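Local coordinates for protein CAS3 Metal dependent phosphohydrolase (Methanocaldococcus jannaschii, PDB 3S4L) that cleaves single-stranded DNA with the help of magnesium, and single-stranded RNA without needing cations, as the Cas3-HD nuclease of CRISPR antiviral defence, at residues K26-E29 / Y35-T38; D56-I61 / A113-L118. All blocks are in the same frame, centred on the assembly; numbering follows the deposited sequence.

Contact 1: K26-E29 / Y35-T38; sequences KYWE and YLKT
W28, near the end of helix 17-31, meets L36 at the start of helix 36-43, and that pair makes the tight part of this contact. The six-membered half of the indole does the touching: CZ2 of W28 lies 3.7 Å from CD1 of L36, while CH2 of W28 is 4.2 Å from the same methyl. The two side chains cross obliquely. With chi1 at 168°, W28 carries its CG opposite the backbone N, which sends the indole out across the interval between the helices; the nearest backbones, at W28 and Y35, are still 9.7 Å apart between their CA atoms.

Helix 52-65 lies against both partners: W28 touches M59 and I63, and L36 touches I52 and V55. The indole N-H is buried but satisfied, because NE1 of W28 hydrogen-bonds to OD1 of D56; that bond helps to fix how the indole is turned.

Toward Y35 the fit becomes looser. This residue offers its CB, 4.3 Å from CH2 of W28, while its phenol turns away from the indole, and the residue is partly exposed. Y27, on the same helix as W28, is exposed, and OH of Y27 is 6.5 Å from OH of Y35, too far for contact. No hydrogen bond joins the two segments, so dispersion between W28, L36 and the CB of Y35 carries the contact. The arrangement is that of two helices successive in the chain, 17-31 and 36-43, joined by a short connection in the all-helical HD domain, with the buried W28 filling the contact between them.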
ATOM      1  N   LYS A  26      -9.065   0.477  14.117  1.00 53.41           N
ATOM      2  CA  LYS A  26      -9.513   0.738  15.485  1.00 59.94           C
ATOM      3  C   LYS A  26      -8.331   1.171  16.347  1.00 58.19           C
ATOM      4  O   LYS A  26      -8.436   2.110  17.142  1.00 60.80           O
ATOM      5  CB  LYS A  26     -10.204  -0.489  16.089  1.00 64.25           C
ATOM      6  CG  LYS A  26     -11.613  -0.731  15.560  1.00 65.13           C
ATOM      7  CD  LYS A  26     -12.240  -1.979  16.181  1.00 66.88           C
ATOM      8  N   TYR A  27      -7.199   0.497  16.168  1.00 54.23           N
ATOM      9  CA  TYR A  27      -5.978   0.856  16.887  1.00 54.91           C
ATOM     10  C   TYR A  27      -5.375   2.194  16.443  1.00 59.81           C
ATOM     11  O   TYR A  27      -4.630   2.816  17.197  1.00 65.48           O
ATOM     12  CB  TYR A  27      -4.926  -0.257  16.780  1.00 49.54           C
ATOM     13  CG  TYR A  27      -3.661   0.022  17.577  1.00 55.95           C
ATOM     14  CD1 TYR A  27      -3.651  -0.061  18.977  1.00 70.06           C
ATOM     15  CD2 TYR A  27      -2.479   0.374  16.937  1.00 49.83           C
ATOM     16  CE1 TYR A  27      -2.491   0.201  19.709  1.00 73.21           C
ATOM     17  CE2 TYR A  27      -1.316   0.631  17.655  1.00 57.32           C
ATOM     18  CZ  TYR A  27      -1.325   0.546  19.040  1.00 70.26           C
ATOM     19  OH  TYR A  27      -0.173   0.811  19.757  1.00 72.90           O
ATOM     20  N   TRP A  28      -5.684   2.626  15.220  1.00 52.88           N
ATOM     21  CA  TRP A  28      -5.201   3.913  14.725  1.00 48.48           C
ATOM     22  C   TRP A  28      -5.893   5.034  15.488  1.00 46.60           C
ATOM     23  O   TRP A  28      -5.253   5.985  15.936  1.00 46.88           O
ATOM     24  CB  TRP A  28      -5.426   4.042  13.209  1.00 41.18           C
ATOM     25  CG  TRP A  28      -5.229   5.430  12.620  1.00 32.48           C
ATOM     26  CD1 TRP A  28      -6.191   6.214  12.029  1.00 35.05           C
ATOM     27  CD2 TRP A  28      -4.005   6.184  12.550  1.00 30.86           C
ATOM     28  NE1 TRP A  28      -5.640   7.402  11.598  1.00 34.83           N
ATOM     29  CE2 TRP A  28      -4.297   7.409  11.906  1.00 38.13           C
ATOM     30  CE3 TRP A  28      -2.688   5.945  12.974  1.00 32.16           C
ATOM     31  CZ2 TRP A  28      -3.327   8.394  11.679  1.00 40.04           C
ATOM     32  CZ3 TRP A  28      -1.722   6.912  12.741  1.00 35.88           C
ATOM     33  CH2 TRP A  28      -2.050   8.132  12.108  1.00 38.71           C
ATOM     34  N   GLU A  29      -7.207   4.904  15.631  1.00 50.09           N
ATOM     35  CA  GLU A  29      -7.998   5.836  16.415  1.00 62.42           C
ATOM     36  C   GLU A  29      -7.415   6.080  17.808  1.00 60.23           C
ATOM     37  O   GLU A  29      -7.538   7.176  18.351  1.00 59.40           O
ATOM     38  CB  GLU A  29      -9.441   5.333  16.542  1.00 71.54           C
ATOM     39  CG  GLU A  29     -10.314   5.597  15.318  1.00 77.44           C
ATOM     40  CD  GLU A  29     -10.581   7.079  15.082  1.00 83.15           C
ATOM     41  OE1 GLU A  29     -10.596   7.858  16.061  1.00 85.54           O
ATOM     42  OE2 GLU A  29     -10.778   7.464  13.910  1.00 86.38           O
ATOM     43  N   TYR A  35       0.490  11.192  16.357  1.00 39.49           N
ATOM     44  CA  TYR A  35       1.240  11.168  15.089  1.00 42.17           C
ATOM     45  C   TYR A  35       0.788  12.180  14.026  1.00 42.97           C
ATOM     46  O   TYR A  35       1.570  12.576  13.154  1.00 43.13           O
ATOM     47  CB  TYR A  35       1.184   9.756  14.487  1.00 33.96           C
ATOM     48  CG  TYR A  35       1.809   8.715  15.371  1.00 46.55           C
ATOM     49  CD1 TYR A  35       3.187   8.549  15.408  1.00 57.73           C
ATOM     50  CD2 TYR A  35       1.027   7.897  16.174  1.00 53.96           C
ATOM     51  CE1 TYR A  35       3.773   7.592  16.219  1.00 62.89           C
ATOM     52  CE2 TYR A  35       1.600   6.934  16.988  1.00 61.90           C
ATOM     53  CZ  TYR A  35       2.973   6.787  17.009  1.00 68.37           C
ATOM     54  OH  TYR A  35       3.543   5.831  17.824  1.00 74.53           O
ATOM     55  N   LEU A  36      -0.480  12.574  14.087  1.00 40.89           N
ATOM     56  CA  LEU A  36      -1.057  13.454  13.073  1.00 41.63           C
ATOM     57  C   LEU A  36      -0.239  14.741  12.779  1.00 34.56           C
ATOM     58  O   LEU A  36       0.063  15.040  11.623  1.00 32.75           O
ATOM     59  CB  LEU A  36      -2.508  13.791  13.439  1.00 43.76           C
ATOM     60  CG  LEU A  36      -3.645  13.134  12.639  1.00 45.37           C
ATOM     61  CD1 LEU A  36      -3.144  12.129  11.640  1.00 37.95           C
ATOM     62  CD2 LEU A  36      -4.711  12.511  13.546  1.00 48.20           C
ATOM     63  N   LYS A  37       0.114  15.514  13.800  1.00 35.22           N
ATOM     64  CA  LYS A  37       0.896  16.726  13.540  1.00 39.43           C
ATOM     65  C   LYS A  37       2.197  16.435  12.773  1.00 45.22           C
ATOM     66  O   LYS A  37       2.520  17.132  11.804  1.00 47.00           O
ATOM     67  CB  LYS A  37       1.195  17.491  14.832  1.00 34.45           C
ATOM     68  CG  LYS A  37       1.942  18.799  14.618  1.00 31.58           C
ATOM     69  CD  LYS A  37       2.265  19.429  15.965  1.00 41.15           C
ATOM     70  CE  LYS A  37       3.323  20.511  15.880  1.00 42.27           C
ATOM     71  NZ  LYS A  37       2.744  21.868  15.751  1.00 44.44           N
ATOM     72  N   THR A  38       2.929  15.411  13.205  1.00 43.98           N
ATOM     73  CA  THR A  38       4.213  15.072  12.594  1.00 40.91           C
ATOM     74  C   THR A  38       4.027  14.723  11.129  1.00 36.50           C
ATOM     75  O   THR A  38       4.749  15.211  10.267  1.00 42.74           O
ATOM     76  CB  THR A  38       4.887  13.900  13.321  1.00 47.56           C
ATOM     77  OG1 THR A  38       5.061  14.246  14.701  1.00 59.14           O
ATOM     78  CG2 THR A  38       6.254  13.596  12.717  1.00 41.99           C
TER

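Contact 2: D56-I61 / A113-L118; sequences DEFMKI and AFIGAL
F58 holds its CG opposite the backbone N (chi1 167°), and since its CB already points toward helix 110-121, this torsion carries the phenyl from helix 52-65 to G116; a chi2 of 79° sets only the tilt of the ring plane. The result is helix-to-helix packing in the all-helical HD domain, with a phenylalanine set against a glycine. The CA-to-CA separation of F58 and G116, 8.2 Å, is the shortest between the two segments.

The far end of the phenyl makes the contact. CZ of F58 is 3.9 Å from CA of G116, and CE1 of F58 follows at 4.1 Å from that same CA. Having no side chain, G116 presents bare backbone to the ring, at a place on the helix that faces F58. No hydrogen bond crosses here; each helix keeps its own backbone bonds, as from A117 N to A113 O, and only apolar surface is shared.

All three touching residues are buried, and two other helices close around them. L103 of helix 91-107 packs against F58 and also against A113, while L211 of helix 204-215 packs against both F58 and I115. F58 therefore has neighbours on three helices: G116 and I115, L103, and L211.

The metal centre is not far along the chain. Helix 52-65 runs on toward D67 and helix 110-121 toward H123 and H124, which with H91 bind a calcium ion in this crystal; G116 comes seven residues before H123. Beside the glycine, the branch methyl of I115 rounds off the meeting, its CG2 lying 4.4 Å from CZ of F58.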
ATOM      1  N   ASP A  56      -5.617  12.393   8.411  1.00 36.78           N
ATOM      2  CA  ASP A  56      -6.194  11.232   9.067  1.00 33.58           C
ATOM      3  C   ASP A  56      -6.778  10.274   8.026  1.00 31.80           C
ATOM      4  O   ASP A  56      -6.472   9.075   8.013  1.00 34.89           O
ATOM      5  CB  ASP A  56      -7.277  11.711  10.068  1.00 41.43           C
ATOM      6  CG  ASP A  56      -7.780  10.599  10.987  1.00 41.04           C
ATOM      7  OD1 ASP A  56      -7.195   9.497  10.983  1.00 44.92           O
ATOM      8  OD2 ASP A  56      -8.754  10.833  11.732  1.00 45.02           O
ATOM      9  N   GLU A  57      -7.632  10.807   7.156  1.00 36.57           N
ATOM     10  CA  GLU A  57      -8.205  10.025   6.063  1.00 37.68           C
ATOM     11  C   GLU A  57      -7.107   9.380   5.235  1.00 36.85           C
ATOM     12  O   GLU A  57      -7.210   8.214   4.860  1.00 42.53           O
ATOM     13  CB  GLU A  57      -9.052  10.914   5.154  1.00 43.21           C
ATOM     14  CG  GLU A  57     -10.213  11.579   5.844  1.00 60.54           C
ATOM     15  CD  GLU A  57     -10.799  12.707   5.016  1.00 72.76           C
ATOM     16  OE1 GLU A  57     -10.772  12.601   3.769  1.00 74.67           O
ATOM     17  OE2 GLU A  57     -11.277  13.702   5.611  1.00 79.60           O
ATOM     18  N   PHE A  58      -6.076  10.161   4.926  1.00 30.94           N
ATOM     19  CA  PHE A  58      -4.954   9.682   4.124  1.00 31.05           C
ATOM     20  C   PHE A  58      -4.302   8.482   4.811  1.00 32.66           C
ATOM     21  O   PHE A  58      -4.082   7.449   4.182  1.00 28.82           O
ATOM     22  CB  PHE A  58      -3.959  10.832   3.864  1.00 25.96           C
ATOM     23  CG  PHE A  58      -2.624  10.397   3.313  1.00 28.87           C
ATOM     24  CD1 PHE A  58      -2.474  10.088   1.967  1.00 25.12           C
ATOM     25  CD2 PHE A  58      -1.506  10.328   4.140  1.00 33.53           C
ATOM     26  CE1 PHE A  58      -1.235   9.702   1.448  1.00 23.13           C
ATOM     27  CE2 PHE A  58      -0.259   9.932   3.635  1.00 35.14           C
ATOM     28  CZ  PHE A  58      -0.123   9.626   2.278  1.00 26.51           C
ATOM     29  N   MET A  59      -4.038   8.603   6.109  1.00 34.22           N
ATOM     30  CA  MET A  59      -3.419   7.513   6.864  1.00 34.62           C
ATOM     31  C   MET A  59      -4.299   6.265   6.912  1.00 36.93           C
ATOM     32  O   MET A  59      -3.790   5.149   6.786  1.00 29.87           O
ATOM     33  CB  MET A  59      -3.060   7.960   8.279  1.00 32.80           C
ATOM     34  CG  MET A  59      -1.877   8.921   8.315  1.00 34.34           C
ATOM     35  SD  MET A  59      -0.414   8.214   7.491  1.00 37.20           S
ATOM     36  CE  MET A  59      -0.210   6.745   8.491  1.00 25.84           C
ATOM     37  N   LYS A  60      -5.606   6.455   7.091  1.00 38.29           N
ATOM     38  CA  LYS A  60      -6.545   5.341   7.106  1.00 37.60           C
ATOM     39  C   LYS A  60      -6.517   4.555   5.796  1.00 35.96           C
ATOM     40  O   LYS A  60      -6.769   3.352   5.770  1.00 39.49           O
ATOM     41  CB  LYS A  60      -7.974   5.831   7.333  1.00 38.68           C
ATOM     42  CG  LYS A  60      -8.322   6.274   8.750  1.00 46.51           C
ATOM     43  CD  LYS A  60      -9.797   6.669   8.800  1.00 46.89           C
ATOM     44  CE  LYS A  60     -10.076   7.736   9.832  1.00 61.52           C
ATOM     45  NZ  LYS A  60     -11.451   8.275   9.661  1.00 69.01           N
ATOM     46  N   ILE A  61      -6.251   5.242   4.699  1.00 30.74           N
ATOM     47  CA  ILE A  61      -6.225   4.547   3.425  1.00 36.52           C
ATOM     48  C   ILE A  61      -4.969   3.681   3.305  1.00 30.01           C
ATOM     49  O   ILE A  61      -5.044   2.535   2.865  1.00 35.03           O
ATOM     50  CB  ILE A  61      -6.371   5.505   2.238  1.00 36.80           C
ATOM     51  CG1 ILE A  61      -7.766   6.103   2.252  1.00 32.40           C
ATOM     52  CG2 ILE A  61      -6.153   4.762   0.937  1.00 40.04           C
ATOM     53  CD1 ILE A  61      -7.952   7.253   1.302  1.00 37.16           C
ATOM     54  N   ALA A 113      -0.474  10.951  -3.814  1.00 33.27           N
ATOM     55  CA  ALA A 113      -0.721   9.566  -4.232  1.00 31.52           C
ATOM     56  C   ALA A 113       0.598   8.813  -4.466  1.00 32.96           C
ATOM     57  O   ALA A 113       0.764   7.651  -4.067  1.00 32.24           O
ATOM     58  CB  ALA A 113      -1.569   9.557  -5.487  1.00 27.31           C
ATOM     59  N   PHE A 114       1.548   9.480  -5.112  1.00 33.78           N
ATOM     60  CA  PHE A 114       2.854   8.874  -5.296  1.00 35.39           C
ATOM     61  C   PHE A 114       3.482   8.554  -3.946  1.00 32.95           C
ATOM     62  O   PHE A 114       3.933   7.432  -3.710  1.00 30.55           O
ATOM     63  CB  PHE A 114       3.792   9.777  -6.105  1.00 40.72           C
ATOM     64  CG  PHE A 114       5.211   9.257  -6.188  1.00 41.63           C
ATOM     65  CD1 PHE A 114       6.197   9.737  -5.330  1.00 43.70           C
ATOM     66  CD2 PHE A 114       5.557   8.283  -7.113  1.00 42.23           C
ATOM     67  CE1 PHE A 114       7.514   9.257  -5.408  1.00 43.52           C
ATOM     68  CE2 PHE A 114       6.863   7.795  -7.189  1.00 43.64           C
ATOM     69  CZ  PHE A 114       7.838   8.284  -6.335  1.00 41.64           C
ATOM     70  N   ILE A 115       3.520   9.536  -3.051  1.00 30.44           N
ATOM     71  CA  ILE A 115       4.211   9.323  -1.788  1.00 34.98           C
ATOM     72  C   ILE A 115       3.514   8.259  -0.939  1.00 32.94           C
ATOM     73  O   ILE A 115       4.157   7.513  -0.206  1.00 28.15           O
ATOM     74  CB  ILE A 115       4.320  10.590  -0.964  1.00 40.45           C
ATOM     75  CG1 ILE A 115       5.092  10.285   0.292  1.00 41.32           C
ATOM     76  CG2 ILE A 115       2.965  11.027  -0.482  1.00 46.59           C
ATOM     77  CD1 ILE A 115       4.832  11.270   1.363  1.00 51.93           C
ATOM     78  N   GLY A 116       2.189   8.204  -1.022  1.00 29.18           N
ATOM     79  CA  GLY A 116       1.446   7.183  -0.299  1.00 23.16           C
ATOM     80  C   GLY A 116       1.754   5.817  -0.879  1.00 29.89           C
ATOM     81  O   GLY A 116       2.029   4.882  -0.138  1.00 26.73           O
ATOM     82  N   ALA A 117       1.729   5.708  -2.207  1.00 26.30           N
ATOM     83  CA  ALA A 117       1.968   4.430  -2.868  1.00 27.04           C
ATOM     84  C   ALA A 117       3.381   3.907  -2.601  1.00 27.60           C
ATOM     85  O   ALA A 117       3.586   2.704  -2.409  1.00 28.79           O
ATOM     86  CB  ALA A 117       1.717   4.547  -4.377  1.00 30.41           C
ATOM     87  N   LEU A 118       4.348   4.819  -2.599  1.00 28.17           N
ATOM     88  CA  LEU A 118       5.739   4.489  -2.306  1.00 29.79           C
ATOM     89  C   LEU A 118       5.899   3.987  -0.872  1.00 33.33           C
ATOM     90  O   LEU A 118       6.665   3.070  -0.610  1.00 33.35           O
ATOM     91  CB  LEU A 118       6.623   5.722  -2.518  1.00 35.17           C
ATOM     92  CG  LEU A 118       8.133   5.536  -2.353  1.00 37.34           C
ATOM     93  CD1 LEU A 118       8.631   4.406  -3.257  1.00 33.09           C
ATOM     94  CD2 LEU A 118       8.849   6.839  -2.667  1.00 40.12           C
TER

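In the fold
Both contacts bury their main apolar groups, but contact 2 lies deeper: its centre is about 8 Å from the centre of the chain, against about 17 Å for contact 1, which has a partly exposed margin. Helix 52-65 ties them together, supplying one partner of contact 2 and packing against both W28 and L36 of contact 1. W28 makes most of the join, with CZ2 of W28 3.4 Å from CB of M59, and L36 adds to it. Helix 204-215 also touches both. Contact 1 thus combines apolar packing with a polar neighbour, whereas contact 2 sets an aromatic ring against bare helix backbone.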